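Local coordinates for galectin (Xenopus laevis, PDB 3WUC), which binds a galactose-containing glycan and, as a skin proto-type galectin, probably recognises lactose and related beta-galactosides, at residues Met3-Asp8 and Leu126-Leu131; Val64-Gln69 and Thr113-Ile118; Ala81-Ser86 and His103-Lys108; Leu16-Arg21 and Phe94-Cys99. All coordinates share one frame; numbering follows the deposited sequence. Where two conformers were deposited one is given.

Interaction 1 of 4, residues Met3-Asp8 and Leu126-Leu131; sequences MDMEPD and LNNIEL
The flat amide of Asn128 is met by Met5 and Glu6: Met5 CG lies over one face of it, 3.6 Å from Asn128 ND2, and the backbone N of Glu6 comes in from that same side, donating to Asn128 OD1 (2.9 Å) from 49° above the carbonyl plane. ND2 also donates to Arg34 O and to a water (ND2 to water O 3.0 Å) that lies within hydrogen-bonding distance of Asp4 O. An asparagine suits the place, since its oxygen and its nitrogen can bind different parts of the chain at once. The amide of Asn127 meets Pro7, whose CA approaches OD1, but its chief partner is Arg10. In Asp8 the carboxylate, in the one of two deposited conformers described, is approached by Leu131 N from 39° above its plane (N to OD2 3.0 Å); because of the alternate copy this bond is less certain.

The motif is the end of an antiparallel beta pairing in the galectin sandwich. Pro7 faces Asn127 as a non-hydrogen-bonded pair, where a proline's missing N-H costs no bond to strand 120-127, and the backbone closes on both sides of it: Asp8 N to Leu126 O at 2.7 Å, and Asn128 N to Glu6 O at 2.9 Å. Asn128 has a left-handed backbone, common for asparagine, and separates strand 120-127 from strand 129-136 of the other sheet.

Met5 is flexible enough to bend at chi3 (-71°), which lays CE 3.8 Å from Asn127 CB. Beyond the pairing, Asp8 O accepts from Asn13 ND2 of a second subunit.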
# COMPACT_ATOMS: atom_id res chain seq x y z
N MET B 3 -9.41 30.85 -9.80
CA MET B 3 -9.68 30.11 -11.08
C MET B 3 -8.53 29.16 -11.44
O MET B 3 -8.73 28.25 -12.28
CB MET B 3 -10.07 31.02 -12.26
CG MET B 3 -11.36 31.75 -12.00
SD MET B 3 -12.74 30.57 -11.90
CE MET B 3 -13.13 30.61 -13.67
N ASP B 4 -7.37 29.36 -10.79
CA ASP B 4 -6.21 28.53 -10.97
C ASP B 4 -6.18 27.61 -9.72
O ASP B 4 -6.40 28.03 -8.60
CB ASP B 4 -4.88 29.26 -11.12
CG ASP B 4 -4.54 29.53 -12.54
OD1 ASP B 4 -4.51 28.57 -13.33
OD2 ASP B 4 -4.32 30.71 -12.87
N MET B 5 -5.78 26.37 -9.97
CA MET B 5 -5.48 25.47 -8.89
C MET B 5 -4.03 25.66 -8.40
O MET B 5 -3.18 26.13 -9.18
CB MET B 5 -5.64 24.07 -9.45
CG MET B 5 -7.09 23.77 -9.91
SD MET B 5 -7.38 22.13 -10.59
CE MET B 5 -6.48 22.32 -12.16
N GLU B 6 -3.78 25.35 -7.14
CA GLU B 6 -2.43 25.27 -6.61
C GLU B 6 -1.73 23.99 -7.19
O GLU B 6 -2.28 22.88 -7.13
CB GLU B 6 -2.45 25.23 -5.11
CG GLU B 6 -1.04 25.09 -4.52
CD GLU B 6 -1.05 24.82 -3.03
OE1 GLU B 6 -0.82 25.77 -2.25
OE2 GLU B 6 -1.25 23.63 -2.66
N PRO B 7 -0.54 24.12 -7.80
CA PRO B 7 0.22 22.95 -8.19
C PRO B 7 0.58 22.10 -6.98
O PRO B 7 0.85 22.62 -5.85
CB PRO B 7 1.43 23.52 -8.92
CG PRO B 7 1.52 24.91 -8.47
CD PRO B 7 0.14 25.38 -8.17
N ASP B 8 0.41 20.81 -7.12
CA ASP B 8 0.92 19.84 -6.09
C ASP B 8 2.01 19.09 -6.87
O ASP B 8 2.69 19.61 -7.77
CB ASP B 8 -0.15 18.84 -5.50
CG ASP B 8 0.36 18.02 -4.18
OD1 ASP B 8 0.41 18.64 -3.09
OD2 ASP B 8 0.66 16.76 -4.27
N LEU B 126 -0.63 16.55 -10.01
CA LEU B 126 -1.71 16.75 -9.08
C LEU B 126 -1.86 18.21 -8.86
O LEU B 126 -0.88 18.94 -8.64
CB LEU B 126 -1.41 16.09 -7.71
CG LEU B 126 -1.84 14.59 -7.61
CD1 LEU B 126 -1.15 13.68 -8.59
CD2 LEU B 126 -1.50 14.09 -6.20
N ASN B 127 -3.10 18.71 -8.87
CA ASN B 127 -3.42 20.10 -8.65
C ASN B 127 -4.59 20.13 -7.64
O ASN B 127 -5.65 19.46 -7.82
CB ASN B 127 -3.80 20.80 -9.98
CG ASN B 127 -2.60 20.92 -10.96
OD1 ASN B 127 -1.52 21.22 -10.55
ND2 ASN B 127 -2.82 20.71 -12.20
N ASN B 128 -4.41 20.94 -6.59
CA ASN B 128 -5.35 21.06 -5.46
C ASN B 128 -5.65 19.70 -4.77
O ASN B 128 -6.72 19.49 -4.19
CB ASN B 128 -6.65 21.68 -6.03
CG ASN B 128 -6.63 23.21 -5.98
OD1 ASN B 128 -5.63 23.79 -5.56
ND2 ASN B 128 -7.74 23.85 -6.35
N ILE B 129 -4.66 18.84 -4.78
CA ILE B 129 -4.73 17.59 -4.03
C ILE B 129 -3.34 17.21 -3.62
O ILE B 129 -2.37 17.28 -4.41
CB ILE B 129 -5.45 16.54 -4.92
CG1 ILE B 129 -5.41 15.18 -4.19
CG2 ILE B 129 -4.80 16.37 -6.28
CD1 ILE B 129 -6.19 14.04 -4.85
N GLU B 130 -3.16 16.83 -2.36
CA GLU B 130 -1.91 16.58 -1.75
C GLU B 130 -1.58 15.11 -1.86
O GLU B 130 -2.42 14.29 -1.46
CB GLU B 130 -1.98 17.02 -0.29
CG GLU B 130 -0.93 16.61 0.66
CD GLU B 130 -1.21 17.25 2.06
OE1 GLU B 130 -2.39 17.65 2.39
OE2 GLU B 130 -0.25 17.33 2.83
N LEU B 131 -0.43 14.74 -2.37
CA LEU B 131 -0.07 13.35 -2.53
C LEU B 131 -0.11 12.54 -1.25
O LEU B 131 0.48 12.96 -0.26
CB LEU B 131 1.34 13.22 -3.13
CG LEU B 131 1.78 11.79 -3.49
CD1 LEU B 131 0.94 11.13 -4.57
CD2 LEU B 131 3.28 11.87 -3.83
O HOH W 1 -8.24 26.78 -6.78

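Interaction 2 of 4, residues Val64-Gln69 and Thr113-Ile118; sequences VLNSKQ and TCRFPI. With GAL (beta-D-galactopyranose), chain D.
One nitrogen of Arg115 reaches two consecutive residues of the opposing strand: NH2 donates straight to Ser67 OG (3.1 Å, 175°) and weakly to Asn66 OD1 (3.0 Å). Both acceptors lie at the edge of the guanidinium, whose plane stands 84° from the Asn66 amide. Arginine suits the position because an extended chain carries several N-H groups across the gap: NH1 binds Ile75 O, and NE a malonate probably from the crystallisation liquor. The same chain brings CD to 3.0 Å from Ser67 OG, a tight approach.

Asn66 works on two fronts. OD1 faces Arg115 and also accepts from Ser67 N, whereas ND2 donates, nearly straight, to O6 of the bound galactose at 2.8 Å. Ser67 N, Asp74 O, which also accepts from ND2, and, more weakly, Arg115 probably together hold the amide in the orientation that presents ND2 to the sugar. Ser67 OG, small and polar, is shared with Asp74.

Farther along, Gln69 and Phe116 slide past each other in opposite directions, Gln69 CG 3.4 Å from Phe116 CD2. The ring gets there by taking the crowded position between backbone N and carbonyl (chi1 56°), and Gln69 sends NE2 to Asp74.

In this helix-free sandwich, strand 62-69 lies between strands 45-53 and 72-79 of the sugar-binding sheet, and the loop joining strand 109-113 to strand 120-127 packs against it, with Phe116 also touching Ile47.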
# COMPACT_ATOMS: atom_id res chain seq x y z
N VAL B 64 -15.07 16.97 -15.13
CA VAL B 64 -14.66 17.34 -16.45
C VAL B 64 -13.42 16.55 -16.84
O VAL B 64 -12.43 16.59 -16.04
CB VAL B 64 -14.41 18.86 -16.55
CG1 VAL B 64 -13.70 19.23 -17.82
CG2 VAL B 64 -15.74 19.62 -16.48
N LEU B 65 -13.48 15.84 -17.95
CA LEU B 65 -12.30 15.22 -18.56
C LEU B 65 -11.96 15.94 -19.87
O LEU B 65 -12.83 16.33 -20.66
CB LEU B 65 -12.47 13.75 -18.82
CG LEU B 65 -12.87 12.81 -17.69
CD1 LEU B 65 -12.99 11.47 -18.33
CD2 LEU B 65 -11.94 12.77 -16.45
N ASN B 66 -10.66 16.11 -20.13
CA ASN B 66 -10.29 16.65 -21.44
C ASN B 66 -8.90 16.16 -21.77
O ASN B 66 -8.28 15.49 -20.96
CB ASN B 66 -10.34 18.21 -21.41
CG ASN B 66 -10.64 18.81 -22.76
OD1 ASN B 66 -10.55 18.16 -23.81
ND2 ASN B 66 -10.96 20.13 -22.71
N SER B 67 -8.48 16.48 -22.97
CA SER B 67 -7.10 16.31 -23.41
C SER B 67 -6.55 17.67 -23.79
O SER B 67 -7.25 18.62 -24.00
CB SER B 67 -7.09 15.39 -24.60
OG SER B 67 -7.99 15.80 -25.63
N LYS B 68 -5.22 17.74 -23.89
CA LYS B 68 -4.61 19.06 -24.25
C LYS B 68 -3.47 18.69 -25.23
O LYS B 68 -2.72 17.69 -25.06
CB LYS B 68 -3.99 19.69 -23.03
CG LYS B 68 -3.80 21.17 -23.17
CD LYS B 68 -3.28 21.82 -21.91
CE LYS B 68 -3.51 23.34 -21.89
NZ LYS B 68 -2.85 24.05 -20.79
N GLN B 69 -3.41 19.39 -26.39
CA GLN B 69 -2.32 19.18 -27.35
C GLN B 69 -1.69 20.47 -27.73
O GLN B 69 -2.38 21.45 -28.01
CB GLN B 69 -2.76 18.49 -28.58
CG GLN B 69 -3.45 17.13 -28.35
CD GLN B 69 -4.13 16.56 -29.66
OE1 GLN B 69 -3.46 16.16 -30.60
NE2 GLN B 69 -5.44 16.37 -29.63
N THR B 113 -11.31 7.79 -24.56
CA THR B 113 -10.49 7.28 -25.66
C THR B 113 -9.27 8.17 -25.85
O THR B 113 -9.40 9.41 -25.69
CB THR B 113 -11.31 7.32 -26.99
OG1 THR B 113 -12.48 6.56 -26.81
CG2 THR B 113 -10.53 6.73 -28.09
N CYS B 114 -8.10 7.58 -26.19
CA CYS B 114 -6.94 8.37 -26.48
C CYS B 114 -7.23 9.28 -27.71
O CYS B 114 -7.59 8.73 -28.76
CB CYS B 114 -5.74 7.53 -26.79
SG CYS B 114 -5.03 6.76 -25.31
N ARG B 115 -7.15 10.57 -27.54
CA ARG B 115 -7.45 11.51 -28.66
C ARG B 115 -6.29 11.74 -29.58
O ARG B 115 -6.47 12.31 -30.64
CB ARG B 115 -7.88 12.78 -28.11
CG ARG B 115 -9.32 12.52 -27.58
CD ARG B 115 -9.74 13.68 -26.81
NE ARG B 115 -11.18 13.70 -26.57
CZ ARG B 115 -11.77 14.68 -25.90
NH1 ARG B 115 -13.11 14.66 -25.71
NH2 ARG B 115 -11.03 15.66 -25.37
N PHE B 116 -5.10 11.35 -29.17
CA PHE B 116 -3.89 11.40 -30.02
C PHE B 116 -3.04 10.16 -29.75
O PHE B 116 -3.21 9.57 -28.69
CB PHE B 116 -3.08 12.71 -29.86
CG PHE B 116 -2.65 13.04 -28.44
CD1 PHE B 116 -1.46 12.55 -27.92
CD2 PHE B 116 -3.45 13.80 -27.60
CE1 PHE B 116 -1.08 12.86 -26.60
CE2 PHE B 116 -3.05 14.13 -26.33
CZ PHE B 116 -1.89 13.63 -25.82
N PRO B 117 -2.20 9.71 -30.70
CA PRO B 117 -1.43 8.53 -30.48
C PRO B 117 -0.41 8.74 -29.34
O PRO B 117 0.26 9.81 -29.25
CB PRO B 117 -0.72 8.29 -31.83
CG PRO B 117 -1.72 8.83 -32.82
CD PRO B 117 -2.20 10.07 -32.15
N ILE B 118 -0.41 7.79 -28.42
CA ILE B 118 0.56 7.83 -27.30
C ILE B 118 0.85 6.43 -26.84
O ILE B 118 -0.01 5.64 -26.71
CB ILE B 118 0.04 8.71 -26.14
CG1 ILE B 118 1.08 8.79 -25.01
CG2 ILE B 118 -1.31 8.19 -25.70
CD1 ILE B 118 0.79 9.94 -24.06
C1 GAL D . -10.76 25.26 -18.43
C2 GAL D . -9.97 25.38 -17.16
C3 GAL D . -8.74 24.50 -17.20
C4 GAL D . -9.16 23.08 -17.58
C5 GAL D . -9.98 23.14 -18.89
C6 GAL D . -10.44 21.75 -19.27
O2 GAL D . -9.52 26.76 -17.09
O3 GAL D . -7.99 24.61 -16.03
O4 GAL D . -9.86 22.45 -16.48
O5 GAL D . -11.14 23.93 -18.65
O6 GAL D . -11.28 21.74 -20.41

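Interaction 3 of 4, residues Ala81-Ser86 and His103-Lys108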
# COMPACT_ATOMS: atom_id res chain seq x y z
N ALA B 81 -21.37 11.61 -12.12
CA ALA B 81 -21.05 10.85 -10.86
C ALA B 81 -19.99 11.68 -10.10
O ALA B 81 -19.00 12.14 -10.75
CB ALA B 81 -20.47 9.46 -11.14
N PHE B 82 -20.18 11.90 -8.79
CA PHE B 82 -19.27 12.82 -8.07
C PHE B 82 -18.92 12.38 -6.65
O PHE B 82 -19.35 12.97 -5.68
CB PHE B 82 -19.78 14.23 -8.11
CG PHE B 82 -18.73 15.24 -7.76
CD1 PHE B 82 -17.90 15.68 -8.78
CD2 PHE B 82 -18.63 15.79 -6.54
CE1 PHE B 82 -16.94 16.63 -8.50
CE2 PHE B 82 -17.66 16.76 -6.23
CZ PHE B 82 -16.79 17.15 -7.22
N PRO B 83 -18.14 11.27 -6.59
CA PRO B 83 -17.82 10.67 -5.26
C PRO B 83 -16.63 11.29 -4.58
O PRO B 83 -15.63 10.63 -4.35
CB PRO B 83 -17.56 9.23 -5.58
CG PRO B 83 -16.89 9.33 -6.99
CD PRO B 83 -17.71 10.38 -7.69
N PHE B 84 -16.74 12.59 -4.24
CA PHE B 84 -15.66 13.34 -3.65
C PHE B 84 -16.15 14.36 -2.64
O PHE B 84 -17.25 14.85 -2.75
CB PHE B 84 -14.87 14.21 -4.74
CG PHE B 84 -14.44 13.44 -5.92
CD1 PHE B 84 -13.33 12.58 -5.84
CD2 PHE B 84 -15.19 13.42 -7.11
CE1 PHE B 84 -12.99 11.85 -6.93
CE2 PHE B 84 -14.86 12.66 -8.21
CZ PHE B 84 -13.74 11.84 -8.10
N LYS B 85 -15.32 14.63 -1.68
CA LYS B 85 -15.55 15.65 -0.65
C LYS B 85 -14.27 16.42 -0.43
O LYS B 85 -13.18 15.84 -0.13
CB LYS B 85 -16.04 15.01 0.63
CG LYS B 85 -16.52 16.03 1.65
CD LYS B 85 -16.80 15.36 3.02
CE LYS B 85 -17.03 16.40 4.12
NZ LYS B 85 -18.38 16.95 3.85
N SER B 86 -14.36 17.77 -0.52
CA SER B 86 -13.16 18.52 -0.33
C SER B 86 -12.63 18.37 1.11
O SER B 86 -13.43 18.20 2.09
CB SER B 86 -13.38 20.02 -0.71
OG SER B 86 -14.27 20.59 0.22
N HIS B 103 -11.08 4.79 -13.18
CA HIS B 103 -11.81 4.12 -12.09
C HIS B 103 -12.05 5.10 -10.98
O HIS B 103 -11.13 5.53 -10.26
CB HIS B 103 -11.05 2.94 -11.53
CG HIS B 103 -10.86 1.83 -12.49
ND1 HIS B 103 -11.78 0.79 -12.60
CD2 HIS B 103 -9.96 1.63 -13.48
CE1 HIS B 103 -11.37 -0.05 -13.53
NE2 HIS B 103 -10.26 0.43 -14.08
N LEU B 104 -13.29 5.48 -10.79
CA LEU B 104 -13.69 6.32 -9.74
C LEU B 104 -13.80 5.53 -8.38
O LEU B 104 -14.10 4.30 -8.47
CB LEU B 104 -15.04 6.97 -10.07
CG LEU B 104 -15.16 7.77 -11.40
CD1 LEU B 104 -16.50 8.31 -11.59
CD2 LEU B 104 -14.09 8.87 -11.38
N PRO B 105 -13.72 6.24 -7.25
CA PRO B 105 -13.66 5.48 -5.95
C PRO B 105 -15.01 4.93 -5.55
O PRO B 105 -15.02 4.08 -4.63
CB PRO B 105 -13.09 6.47 -4.92
CG PRO B 105 -13.42 7.81 -5.55
CD PRO B 105 -13.37 7.65 -7.05
N ASP B 106 -16.09 5.30 -6.23
CA ASP B 106 -17.42 4.67 -5.98
C ASP B 106 -17.61 3.39 -6.81
O ASP B 106 -18.75 2.92 -6.88
CB ASP B 106 -18.55 5.68 -6.25
CG ASP B 106 -18.56 6.21 -7.70
OD1 ASP B 106 -17.79 5.70 -8.57
OD2 ASP B 106 -19.49 7.05 -7.98
N GLY B 107 -16.58 2.87 -7.50
CA GLY B 107 -16.69 1.73 -8.34
C GLY B 107 -17.15 1.93 -9.75
O GLY B 107 -17.11 0.96 -10.51
N LYS B 108 -17.50 3.18 -10.16
CA LYS B 108 -17.80 3.48 -11.55
C LYS B 108 -16.55 3.72 -12.36
O LYS B 108 -15.51 4.01 -11.81
CB LYS B 108 -18.67 4.70 -11.62
CG LYS B 108 -20.07 4.58 -10.96
CD LYS B 108 -20.74 5.95 -11.01
CE LYS B 108 -22.16 5.96 -10.46
NZ LYS B 108 -22.13 5.97 -8.99
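Pro83 is the main bump: its ring fits between Pro105 CD and Leu104 CB on one hand and the Asp106 carboxylate on the other, with Pro83 CG 3.6 Å from Asp106 OD2. The chain folds tightly at Pro83, the centre of an inverse gamma turn, and a rigid ring keeps the knob in shape. The small methyl of Ala81 leaves room for the lysine chain, with Ala81 CB 3.5 Å from Lys108 CD; Leu104 CD1 is near it too. Elsewhere, Leu104 CD2 comes to the edge of the Phe84 ring, while Pro83 CG stands over one face of that ring, toward its rim.

The receiving side is a type I beta turn, Leu104 to Gly107, and it is stiffened from within. Asp106 OD1 accepts from Lys108 N in an Asx turn, Asp106 OD2 forms a salt bridge with Lys108 NZ (3.0 Å), and Gly107 takes the left-handed backbone that suits glycine. Here two loops of the galectin sandwich meet, one before strand 89-96 and one before strand 109-113. Pro83 and Asp106 also pack on Asp106 and Pro83 of a third subunit.

No hydrogen bond crosses between the loops; they are probably held mainly by van der Waals fit, and the salt bridge to Lys108 probably offsets much of the Asp106 charge.

Interaction 4 of 4, residues Leu16-Arg21 and Phe94-Cys99; sequences LHKGHR and FDFEDC
Gly19 and Lys18 meet Phe96 at a type II beta turn, His17 to His20, that delivers the chain into strand 20-28, the antiparallel partner of strand 89-96 in the five-stranded sheet of the galectin sandwich. Glycine at Gly19 fits the turn, whose third position needs a backbone with positive phi (91°).

The backbone hydrogen bonds come first. Gly19 N donates to Phe96 O at 2.9 Å, and Phe96 N returns a bond of 3.0 Å to His20 O. CA-H...O contacts run from Lys18 CA to Phe96 O and from Arg21 CA to Phe94 O (3.2 Å), the latter where Arg21 faces Asp95 as a non-hydrogen-bonded pair.

Contacts of the Phe96 ring form the second group. Lys18 CG sits over the middle of one face, 3.6 Å from the centroid and 7° off the normal, a textbook CH-pi contact that a long aliphatic chain can make while its charge goes elsewhere. Leu16 O approaches the ring edge, 3.2 Å from Phe96 CE2, and Leu16 CD2 packs on Phe96 CB. With CG anti to the backbone N, Phe96 is swung under the turn, where it also meets Ile121.

Charged groups lie toward the solvent-exposed residues Glu97 and Asp98. Extended beyond CG, Lys18 carries its ammonium past the ring to two carboxylates, Asp98 and, outside these segments, Glu119. A water lies within hydrogen-bonding distance of both His20 O and Glu97 OE2. Lys18 NZ meets Asp98 OD1 in a salt bridge of 2.8 Å, nearly along the carboxylate's C-O bond.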
# COMPACT_ATOMS: atom_id res chain seq x y z
N LEU B 16 4.89 4.76 -17.93
CA LEU B 16 3.70 3.94 -17.88
C LEU B 16 3.32 3.54 -19.30
O LEU B 16 2.92 4.36 -20.08
CB LEU B 16 2.55 4.65 -17.20
CG LEU B 16 1.29 3.88 -16.96
CD1 LEU B 16 1.44 2.81 -15.90
CD2 LEU B 16 0.20 4.83 -16.65
N HIS B 17 3.36 2.27 -19.59
CA HIS B 17 3.00 1.73 -20.89
C HIS B 17 1.58 1.21 -20.93
O HIS B 17 1.00 0.91 -19.91
CB HIS B 17 3.95 0.59 -21.21
CG HIS B 17 5.36 1.05 -21.43
ND1 HIS B 17 5.91 1.12 -22.71
CD2 HIS B 17 6.29 1.52 -20.59
CE1 HIS B 17 7.15 1.58 -22.61
NE2 HIS B 17 7.39 1.87 -21.35
N LYS B 18 1.01 1.04 -22.13
CA LYS B 18 -0.32 0.43 -22.21
C LYS B 18 -0.33 -0.98 -21.56
O LYS B 18 0.66 -1.71 -21.61
CB LYS B 18 -0.84 0.47 -23.68
CG LYS B 18 -1.20 1.86 -24.12
CD LYS B 18 -1.77 1.87 -25.52
CE LYS B 18 -2.10 3.30 -25.89
NZ LYS B 18 -2.23 3.44 -27.37
N GLY B 19 -1.46 -1.37 -20.99
CA GLY B 19 -1.60 -2.65 -20.32
C GLY B 19 -1.26 -2.54 -18.83
O GLY B 19 -1.26 -3.55 -18.06
N HIS B 20 -0.90 -1.32 -18.40
CA HIS B 20 -0.59 -1.02 -17.03
C HIS B 20 -1.45 0.10 -16.49
O HIS B 20 -2.16 0.77 -17.27
CB HIS B 20 0.90 -0.64 -16.95
CG HIS B 20 1.76 -1.78 -17.38
ND1 HIS B 20 2.17 -2.78 -16.52
CD2 HIS B 20 2.16 -2.16 -18.61
CE1 HIS B 20 2.87 -3.68 -17.20
NE2 HIS B 20 2.90 -3.32 -18.46
N ARG B 21 -1.44 0.27 -15.17
CA ARG B 21 -2.36 1.21 -14.48
C ARG B 21 -1.54 1.99 -13.43
O ARG B 21 -0.53 1.47 -12.87
CB ARG B 21 -3.58 0.59 -13.86
CG ARG B 21 -3.33 -0.48 -12.84
CD ARG B 21 -4.63 -1.01 -12.22
NE ARG B 21 -4.31 -1.91 -11.10
CZ ARG B 21 -3.95 -3.21 -11.24
NH1 ARG B 21 -3.88 -3.78 -12.44
NH2 ARG B 21 -3.66 -3.93 -10.17
N PHE B 94 -6.11 4.84 -13.03
CA PHE B 94 -6.17 5.04 -14.50
C PHE B 94 -5.58 3.84 -15.18
O PHE B 94 -4.40 3.56 -14.99
CB PHE B 94 -5.41 6.31 -14.88
CG PHE B 94 -5.88 7.57 -14.20
CD1 PHE B 94 -5.52 7.94 -12.96
CD2 PHE B 94 -6.79 8.38 -14.90
CE1 PHE B 94 -5.98 9.07 -12.31
CE2 PHE B 94 -7.24 9.58 -14.27
CZ PHE B 94 -6.85 9.89 -13.05
N ASP B 95 -6.35 3.14 -15.98
CA ASP B 95 -5.89 1.99 -16.77
C ASP B 95 -5.50 2.53 -18.14
O ASP B 95 -6.33 3.09 -18.82
CB ASP B 95 -7.03 0.98 -17.02
CG ASP B 95 -7.51 0.31 -15.84
OD1 ASP B 95 -6.81 0.39 -14.81
OD2 ASP B 95 -8.66 -0.30 -15.96
N PHE B 96 -4.24 2.46 -18.51
CA PHE B 96 -3.80 2.96 -19.78
C PHE B 96 -3.91 1.90 -20.88
O PHE B 96 -3.24 0.86 -20.83
CB PHE B 96 -2.39 3.40 -19.61
CG PHE B 96 -1.75 4.04 -20.82
CD1 PHE B 96 -2.47 4.72 -21.74
CD2 PHE B 96 -0.38 3.98 -20.94
CE1 PHE B 96 -1.84 5.32 -22.87
CE2 PHE B 96 0.31 4.58 -22.00
CZ PHE B 96 -0.43 5.28 -22.99
N GLU B 97 -4.81 2.17 -21.86
CA GLU B 97 -5.03 1.34 -23.04
C GLU B 97 -5.37 2.34 -24.13
O GLU B 97 -5.48 3.58 -23.87
CB GLU B 97 -6.16 0.32 -22.80
CG GLU B 97 -5.93 -0.60 -21.62
CD GLU B 97 -4.91 -1.68 -21.83
OE1 GLU B 97 -4.33 -1.75 -22.92
OE2 GLU B 97 -4.64 -2.47 -20.88
N ASP B 98 -5.63 1.84 -25.36
CA ASP B 98 -6.15 2.69 -26.39
C ASP B 98 -7.32 3.50 -25.96
O ASP B 98 -7.51 4.66 -26.38
CB ASP B 98 -6.56 1.83 -27.64
CG ASP B 98 -5.32 1.20 -28.34
OD1 ASP B 98 -4.16 1.63 -28.12
OD2 ASP B 98 -5.50 0.30 -29.19
N CYS B 99 -8.17 2.91 -25.13
CA CYS B 99 -9.21 3.63 -24.39
C CYS B 99 -8.80 3.62 -22.92
O CYS B 99 -8.65 2.51 -22.37
CB CYS B 99 -10.52 2.96 -24.52
SG CYS B 99 -11.87 3.95 -23.82
O HOH W 2 -4.39 -1.10 -18.26

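Overall arrangement
Interactions 1 and 2 border the glycan site. Asn66 of interaction 2 binds the galactose. In interaction 1 the side chain of Met5 is about 5 Å from the bound galactose at its nearest approach. The centres of interactions 1 and 2 lie about 20 Å apart, on opposite sides of the chain's centre but reaching the same sheet. Interactions 2 and 4, centres about 13 Å apart, touch directly: Cys114 N lies 3.0 Å from Asp98 O, a probable hydrogen bond, and Ile118 O 3.2 Å from Lys18 NZ. Interaction 3 is far from the galactose, the Phe84 side chain being about 14 Å away, yet it joins interaction 4 through His103 NE2 and Asp95 OD2, 2.6 Å apart.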